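Local coordinates for protein acetone carboxylase alpha subunit (Xanthobacter autotrophicus Py2, PDB 5M45) that forms the alpha subunit of acetone carboxylase, a metal-containing protein of the hydantoinase B/oxoprolinase family found in a six-chain assembly, at residues 434-445 / 528-539; 15-24 / 163-171. All blocks are in the same frame, centred on the assembly; numbering follows the deposited sequence.

Overall arrangement
From the N terminus, the first modelled residues, 15-24, run as a loop into helix 24-38, and contact 2 sets this loop beside the start of strand 165-175, closing a span of 138 residues that holds much helix. That strand belongs to a seven-stranded antiparallel sheet, so contact 2 ties the N-terminal loop to that sheet. Contact 1 follows later, where 434-445 meets 528-539: it pairs strand 440-442 with strand 532-535, the two inner strands of a four-stranded antiparallel sheet, and closes a span of 82 residues. The two closures are in series, neither nested nor crossed. The centres of contact 1 and contact 2 lie about 46 Å apart; their nearest atoms are about 20 Å apart.

Contact 1. Residues 434-445 / 528-539; sequences NTSNWLQGGGFN and NAKDWTMFFMGN
Gln440 lays its CB over one face of the Phe535 ring, 3.8 Å from CB to the ring centroid, while its amide, turned 51° from the ring plane, reaches the CE2/CZ side. Phe535 N donates to Gln440 O. Further along, Trp532 swings its CG anti to the backbone N (chi1 -167°), which carries the indole across to Gly442: the carbonyl O of Gly442 lies above one face, 3.2 Å from CE3 of Trp532, and Ala529 CB covers the opposite face. Gly442 and Thr533 exchange two backbone bonds, and a water bridges Gly442 O to Asp531 O. Beyond a beta bulge, Phe444 and Lys530 pair again. Lys530 bends at chi2 so that NZ reaches Asn445 O (3.2 Å), Asn528 O and OD1, with Asp448 as salt-bridge partner. At the other end Asn437 OD1 accepts from Met537 N at 2.9 Å, and the amides of Asn434 and Asn539 stack, their planes 24° apart; ND2 of Asn539 donates to Ile542 O. Asp531 OD2 and Trp532 O hydrogen-bond to Gly755 N and Tyr754 OH, respectively, of a second copy of the subunit. This is a bulged antiparallel ladder joining the two central strands of a four-stranded sheet.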
# COMPACT_ATOMS: atom_id res chain seq x y z
N ASN A 434 3.51 10.72 -28.97
CA ASN A 434 3.60 9.86 -27.79
C ASN A 434 4.50 10.56 -26.74
O ASN A 434 5.64 10.97 -27.07
CB ASN A 434 4.15 8.47 -28.15
CG ASN A 434 3.93 7.45 -27.05
OD1 ASN A 434 4.64 7.44 -26.03
ND2 ASN A 434 2.95 6.58 -27.24
N THR A 435 3.99 10.74 -25.53
CA THR A 435 4.71 11.50 -24.48
C THR A 435 5.65 10.55 -23.70
O THR A 435 5.26 9.98 -22.66
CB THR A 435 3.71 12.21 -23.53
OG1 THR A 435 2.96 11.24 -22.77
CG2 THR A 435 2.80 13.08 -24.29
N SER A 436 6.85 10.35 -24.24
CA SER A 436 7.88 9.42 -23.69
C SER A 436 9.21 9.75 -24.39
O SER A 436 9.19 10.55 -25.33
CB SER A 436 7.44 7.97 -23.92
OG SER A 436 7.47 7.60 -25.31
N ASN A 437 10.37 9.21 -24.00
CA ASN A 437 10.67 8.30 -22.86
C ASN A 437 10.57 8.97 -21.50
O ASN A 437 10.83 10.16 -21.38
CB ASN A 437 12.11 7.81 -23.02
CG ASN A 437 12.53 6.83 -21.90
OD1 ASN A 437 12.03 5.69 -21.82
ND2 ASN A 437 13.49 7.25 -21.08
N TRP A 438 10.24 8.18 -20.47
CA TRP A 438 10.31 8.57 -19.06
C TRP A 438 11.55 7.95 -18.36
O TRP A 438 11.60 6.73 -18.06
CB TRP A 438 9.02 8.14 -18.33
CG TRP A 438 7.79 8.80 -18.84
CD1 TRP A 438 6.92 8.29 -19.79
CD2 TRP A 438 7.25 10.08 -18.46
NE1 TRP A 438 5.90 9.16 -20.02
CE2 TRP A 438 6.08 10.28 -19.25
CE3 TRP A 438 7.66 11.09 -17.59
CZ2 TRP A 438 5.29 11.44 -19.15
CZ3 TRP A 438 6.86 12.27 -17.48
CH2 TRP A 438 5.67 12.41 -18.26
N LEU A 439 12.58 8.79 -18.16
CA LEU A 439 13.79 8.39 -17.46
C LEU A 439 13.45 8.18 -15.97
O LEU A 439 12.95 9.09 -15.33
CB LEU A 439 14.91 9.44 -17.62
CG LEU A 439 16.26 9.23 -16.91
CD1 LEU A 439 17.40 9.92 -17.63
CD2 LEU A 439 16.27 9.67 -15.43
N GLN A 440 13.70 6.98 -15.48
CA GLN A 440 13.31 6.60 -14.09
C GLN A 440 14.38 5.74 -13.43
O GLN A 440 15.22 5.16 -14.11
CB GLN A 440 12.01 5.81 -14.12
CG GLN A 440 10.81 6.64 -14.59
CD GLN A 440 9.57 5.80 -14.77
OE1 GLN A 440 8.83 5.54 -13.82
NE2 GLN A 440 9.35 5.32 -15.99
N GLY A 441 14.33 5.66 -12.12
CA GLY A 441 15.28 4.90 -11.31
C GLY A 441 15.28 5.28 -9.85
O GLY A 441 14.60 6.21 -9.44
N GLY A 442 16.06 4.55 -9.06
CA GLY A 442 16.13 4.77 -7.62
C GLY A 442 17.34 4.16 -6.92
O GLY A 442 18.16 3.46 -7.54
N GLY A 443 17.44 4.44 -5.62
CA GLY A 443 18.57 4.05 -4.78
C GLY A 443 19.01 5.23 -3.92
O GLY A 443 18.16 6.04 -3.49
N PHE A 444 20.32 5.33 -3.68
CA PHE A 444 20.88 6.48 -2.92
C PHE A 444 21.39 7.60 -3.83
O PHE A 444 22.09 7.35 -4.82
CB PHE A 444 21.99 6.05 -1.95
CG PHE A 444 21.46 5.57 -0.62
CD1 PHE A 444 20.87 4.35 -0.52
CD2 PHE A 444 21.52 6.35 0.52
CE1 PHE A 444 20.34 3.91 0.70
CE2 PHE A 444 21.00 5.93 1.72
CZ PHE A 444 20.40 4.70 1.82
N ASN A 445 21.03 8.84 -3.49
CA ASN A 445 21.40 10.00 -4.31
C ASN A 445 22.67 10.72 -3.78
O ASN A 445 23.40 10.22 -2.90
CB ASN A 445 20.19 10.92 -4.46
CG ASN A 445 19.82 11.62 -3.15
OD1 ASN A 445 20.55 11.55 -2.13
ND2 ASN A 445 18.64 12.27 -3.15
N ASN A 528 27.77 10.36 -8.54
CA ASN A 528 27.48 10.51 -7.11
C ASN A 528 26.21 9.72 -6.67
O ASN A 528 25.51 10.13 -5.72
CB ASN A 528 27.42 12.00 -6.74
CG ASN A 528 27.90 12.30 -5.32
OD1 ASN A 528 28.24 11.42 -4.56
ND2 ASN A 528 27.92 13.59 -4.96
N ALA A 529 25.91 8.64 -7.37
CA ALA A 529 24.84 7.69 -6.99
C ALA A 529 25.45 6.45 -6.29
O ALA A 529 26.60 6.07 -6.58
CB ALA A 529 24.07 7.22 -8.23
N LYS A 530 24.66 5.81 -5.42
CA LYS A 530 25.06 4.56 -4.78
C LYS A 530 23.89 3.57 -4.77
O LYS A 530 22.72 3.97 -4.62
CB LYS A 530 25.52 4.80 -3.32
CG LYS A 530 26.64 5.83 -3.19
CD LYS A 530 26.04 7.22 -2.93
CE LYS A 530 27.10 8.32 -3.18
NZ LYS A 530 26.56 9.66 -2.97
N ASP A 531 24.20 2.29 -4.96
CA ASP A 531 23.19 1.24 -4.97
C ASP A 531 22.01 1.62 -5.88
O ASP A 531 20.84 1.59 -5.49
CB ASP A 531 22.73 0.95 -3.52
CG ASP A 531 23.84 0.37 -2.64
OD1 ASP A 531 24.92 0.00 -3.12
OD2 ASP A 531 23.63 0.23 -1.40
N TRP A 532 22.36 2.00 -7.11
CA TRP A 532 21.49 2.69 -8.04
C TRP A 532 20.92 1.72 -9.14
O TRP A 532 21.62 0.76 -9.56
CB TRP A 532 22.27 3.87 -8.68
CG TRP A 532 21.39 4.86 -9.42
CD1 TRP A 532 21.34 5.06 -10.76
CD2 TRP A 532 20.46 5.77 -8.83
NE1 TRP A 532 20.42 6.02 -11.05
CE2 TRP A 532 19.87 6.48 -9.88
CE3 TRP A 532 20.09 6.06 -7.52
CZ2 TRP A 532 18.89 7.45 -9.66
CZ3 TRP A 532 19.12 7.03 -7.30
CH2 TRP A 532 18.54 7.72 -8.38
N THR A 533 19.68 1.98 -9.55
CA THR A 533 19.02 1.27 -10.70
C THR A 533 18.32 2.27 -11.63
O THR A 533 17.97 3.37 -11.19
CB THR A 533 17.95 0.25 -10.26
OG1 THR A 533 16.92 0.92 -9.52
CG2 THR A 533 18.59 -0.86 -9.42
N MET A 534 18.15 1.91 -12.91
CA MET A 534 17.37 2.70 -13.87
C MET A 534 16.58 1.80 -14.83
O MET A 534 16.88 0.61 -14.99
CB MET A 534 18.25 3.68 -14.66
CG MET A 534 19.18 4.55 -13.80
SD MET A 534 20.14 5.80 -14.68
CE MET A 534 18.85 6.93 -15.23
N PHE A 535 15.58 2.37 -15.48
CA PHE A 535 14.78 1.67 -16.50
C PHE A 535 14.17 2.66 -17.51
O PHE A 535 14.24 3.88 -17.33
CB PHE A 535 13.74 0.73 -15.87
CG PHE A 535 12.67 1.42 -15.01
CD1 PHE A 535 12.92 1.74 -13.67
CD2 PHE A 535 11.40 1.69 -15.54
CE1 PHE A 535 11.94 2.33 -12.87
CE2 PHE A 535 10.42 2.28 -14.75
CZ PHE A 535 10.68 2.60 -13.43
N PHE A 536 13.68 2.09 -18.61
CA PHE A 536 13.09 2.83 -19.74
C PHE A 536 11.59 2.57 -19.83
O PHE A 536 11.12 1.45 -19.52
CB PHE A 536 13.75 2.36 -21.08
CG PHE A 536 15.21 2.72 -21.23
CD1 PHE A 536 16.20 1.90 -20.72
CD2 PHE A 536 15.59 3.85 -21.91
CE1 PHE A 536 17.57 2.21 -20.86
CE2 PHE A 536 16.95 4.18 -22.06
CZ PHE A 536 17.95 3.36 -21.51
N MET A 537 10.83 3.56 -20.27
CA MET A 537 9.37 3.42 -20.48
C MET A 537 8.87 4.37 -21.59
O MET A 537 8.90 5.58 -21.43
CB MET A 537 8.59 3.70 -19.18
CG MET A 537 7.07 3.44 -19.25
SD MET A 537 6.59 1.80 -19.81
CE MET A 537 5.69 2.05 -21.35
N GLY A 538 8.41 3.77 -22.69
CA GLY A 538 7.88 4.48 -23.87
C GLY A 538 7.52 3.50 -25.00
O GLY A 538 7.73 2.28 -24.87
N ASN A 539 6.98 4.03 -26.08
CA ASN A 539 6.63 3.23 -27.27
C ASN A 539 7.90 2.81 -28.02
O ASN A 539 8.87 3.58 -28.09
CB ASN A 539 5.66 4.00 -28.19
CG ASN A 539 6.26 5.27 -28.77
OD1 ASN A 539 6.82 6.08 -28.05
ND2 ASN A 539 6.15 5.45 -30.10
O HOH W 1 18.33 0.58 -6.23

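Contact 2. Residues 15-24 / 163-171; sequences RGIVRGGETL and EGELIGWVG
Glu165 and Arg15 meet through two extended chains: CG of Glu165 is anti to the backbone carbonyl carbon (chi1 -54°) with the chain straight beyond it, and Arg15 is stretched from CG to NE, its CG anti to the backbone N (chi1 -168°). They cross at about a right angle, and NH2 of Arg15 donates to Glu165 OE2 in a salt bridge of 2.8 Å. The oxygen lies in the guanidinium plane, but the donor stands above the carboxylate plane. From the opposite face of that carboxylate, Gly20 N also donates to OE2, at 3.1 Å, and a water held by Arg15 NE lies within hydrogen-bonding distance of OE2 and Gly16 O. Glu165 OE1 reaches Arg19 NH1 through a second water; NH2 of Arg19 forms a salt bridge with Glu258.

Gly20 lies within a type II beta turn, Val18 to Gly21, joined to the start of strand 165-175 by a single beta bridge. Leu166 N donates to Ile17 O (2.9 Å, nearly straight at 173°) and Arg19 N to Leu166 O.

Past the polar group, on the side of Leu24 and Trp169, the contact becomes apolar. Leu166 CD1 touches Ile17 CD1 at 4.0 Å and also covers a face of the Trp169 indole, while Leu24, the first residue of helix 24-38, meets the indole edge with CD1, 4.0 Å from Trp169 CZ2. Helix 111-124 also packs against Trp169.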
# COMPACT_ATOMS: atom_id res chain seq x y z
N ARG A 15 -31.53 17.40 8.48
CA ARG A 15 -31.31 18.49 7.47
C ARG A 15 -30.07 18.19 6.66
O ARG A 15 -29.04 17.89 7.23
CB ARG A 15 -31.15 19.85 8.15
CG ARG A 15 -31.21 21.02 7.17
CD ARG A 15 -30.86 22.35 7.82
NE ARG A 15 -30.63 23.42 6.81
CZ ARG A 15 -31.59 24.20 6.26
NH1 ARG A 15 -32.88 24.05 6.59
NH2 ARG A 15 -31.26 25.13 5.37
N GLY A 16 -30.17 18.24 5.33
CA GLY A 16 -28.99 18.11 4.48
C GLY A 16 -28.08 19.33 4.55
O GLY A 16 -28.54 20.46 4.85
N ILE A 17 -26.80 19.12 4.27
CA ILE A 17 -25.78 20.17 4.42
C ILE A 17 -25.70 21.19 3.30
O ILE A 17 -25.10 22.25 3.51
CB ILE A 17 -24.36 19.62 4.65
CG1 ILE A 17 -23.84 18.88 3.41
CG2 ILE A 17 -24.33 18.74 5.89
CD1 ILE A 17 -22.40 18.41 3.53
N VAL A 18 -26.24 20.91 2.11
CA VAL A 18 -26.16 21.88 0.99
C VAL A 18 -27.01 23.11 1.34
O VAL A 18 -28.03 22.97 2.04
CB VAL A 18 -26.62 21.29 -0.35
CG1 VAL A 18 -26.59 22.31 -1.50
CG2 VAL A 18 -25.76 20.08 -0.72
N ARG A 19 -26.59 24.29 0.89
CA ARG A 19 -27.41 25.50 1.05
C ARG A 19 -28.84 25.26 0.57
O ARG A 19 -29.03 24.82 -0.55
CB ARG A 19 -26.80 26.68 0.28
CG ARG A 19 -27.61 28.00 0.39
CD ARG A 19 -26.96 29.10 -0.45
NE ARG A 19 -27.88 30.19 -0.68
CZ ARG A 19 -28.19 31.13 0.18
NH1 ARG A 19 -27.60 31.18 1.39
NH2 ARG A 19 -29.09 32.06 -0.19
N GLY A 20 -29.83 25.59 1.41
CA GLY A 20 -31.25 25.32 1.16
C GLY A 20 -31.79 24.05 1.85
O GLY A 20 -33.01 23.90 1.96
N GLY A 21 -30.91 23.15 2.30
CA GLY A 21 -31.32 21.99 3.10
C GLY A 21 -31.34 20.62 2.43
O GLY A 21 -31.64 19.61 3.08
N GLU A 22 -31.06 20.56 1.13
CA GLU A 22 -30.92 19.26 0.49
C GLU A 22 -29.65 18.55 0.98
O GLU A 22 -28.64 19.20 1.27
CB GLU A 22 -30.83 19.42 -1.02
CG GLU A 22 -32.10 19.93 -1.70
CD GLU A 22 -31.84 20.22 -3.16
OE1 GLU A 22 -31.02 21.14 -3.46
OE2 GLU A 22 -32.43 19.51 -4.01
N THR A 23 -29.69 17.23 1.05
CA THR A 23 -28.42 16.46 1.14
C THR A 23 -27.61 16.61 -0.18
O THR A 23 -28.16 16.98 -1.23
CB THR A 23 -28.64 14.92 1.39
OG1 THR A 23 -29.31 14.31 0.26
CG2 THR A 23 -29.46 14.69 2.66
N LEU A 24 -26.32 16.31 -0.10
CA LEU A 24 -25.48 16.28 -1.33
C LEU A 24 -26.08 15.41 -2.44
O LEU A 24 -26.14 15.84 -3.60
CB LEU A 24 -24.05 15.82 -1.00
CG LEU A 24 -23.15 16.78 -0.23
CD1 LEU A 24 -21.93 16.01 0.28
CD2 LEU A 24 -22.70 17.96 -1.06
N GLU A 163 -22.19 30.55 6.01
CA GLU A 163 -23.19 30.56 7.08
C GLU A 163 -23.71 29.18 7.46
O GLU A 163 -24.90 28.96 7.58
CB GLU A 163 -24.32 31.53 6.73
CG GLU A 163 -23.81 32.96 6.98
CD GLU A 163 -24.76 34.06 6.58
OE1 GLU A 163 -25.87 33.72 6.09
OE2 GLU A 163 -24.37 35.26 6.74
N GLY A 164 -22.77 28.25 7.64
CA GLY A 164 -23.07 26.91 8.09
C GLY A 164 -23.55 25.92 7.06
O GLY A 164 -23.84 24.80 7.41
N GLU A 165 -23.63 26.30 5.79
CA GLU A 165 -24.08 25.38 4.73
C GLU A 165 -23.03 25.28 3.61
O GLU A 165 -22.28 26.21 3.37
CB GLU A 165 -25.42 25.85 4.16
CG GLU A 165 -26.54 26.08 5.18
CD GLU A 165 -27.83 26.53 4.50
OE1 GLU A 165 -27.86 27.70 4.08
OE2 GLU A 165 -28.78 25.73 4.31
N LEU A 166 -23.00 24.14 2.94
CA LEU A 166 -22.02 23.88 1.88
C LEU A 166 -22.44 24.56 0.59
O LEU A 166 -23.59 24.39 0.15
CB LEU A 166 -21.85 22.36 1.65
CG LEU A 166 -20.70 21.92 0.71
CD1 LEU A 166 -20.06 20.63 1.18
CD2 LEU A 166 -21.17 21.75 -0.72
N ILE A 167 -21.52 25.31 -0.00
CA ILE A 167 -21.77 26.02 -1.24
C ILE A 167 -20.81 25.64 -2.39
O ILE A 167 -20.98 26.13 -3.51
CB ILE A 167 -21.80 27.56 -1.06
CG1 ILE A 167 -20.46 28.08 -0.53
CG2 ILE A 167 -22.90 27.97 -0.08
CD1 ILE A 167 -20.19 29.55 -0.89
N GLY A 168 -19.87 24.74 -2.14
CA GLY A 168 -18.89 24.35 -3.17
C GLY A 168 -17.74 23.54 -2.61
O GLY A 168 -17.77 23.11 -1.44
N TRP A 169 -16.76 23.27 -3.47
CA TRP A 169 -15.54 22.58 -3.09
C TRP A 169 -14.36 23.19 -3.87
O TRP A 169 -14.57 23.76 -4.94
CB TRP A 169 -15.62 21.10 -3.48
CG TRP A 169 -16.84 20.29 -3.09
CD1 TRP A 169 -18.09 20.34 -3.65
CD2 TRP A 169 -16.92 19.29 -2.06
NE1 TRP A 169 -18.93 19.44 -3.05
CE2 TRP A 169 -18.25 18.78 -2.07
CE3 TRP A 169 -16.01 18.76 -1.13
CZ2 TRP A 169 -18.66 17.75 -1.21
CZ3 TRP A 169 -16.44 17.73 -0.27
CH2 TRP A 169 -17.75 17.25 -0.32
N VAL A 170 -13.13 23.01 -3.36
CA VAL A 170 -11.93 23.34 -4.14
C VAL A 170 -11.00 22.12 -4.16
O VAL A 170 -10.76 21.47 -3.11
CB VAL A 170 -11.20 24.61 -3.64
CG1 VAL A 170 -10.90 24.54 -2.17
CG2 VAL A 170 -9.91 24.85 -4.41
N GLY A 171 -10.49 21.80 -5.33
CA GLY A 171 -9.53 20.70 -5.50
C GLY A 171 -8.18 21.21 -5.97
O GLY A 171 -8.12 22.11 -6.82
O HOH W 2 -28.34 23.19 5.18
O HOH W 3 -25.84 29.36 3.02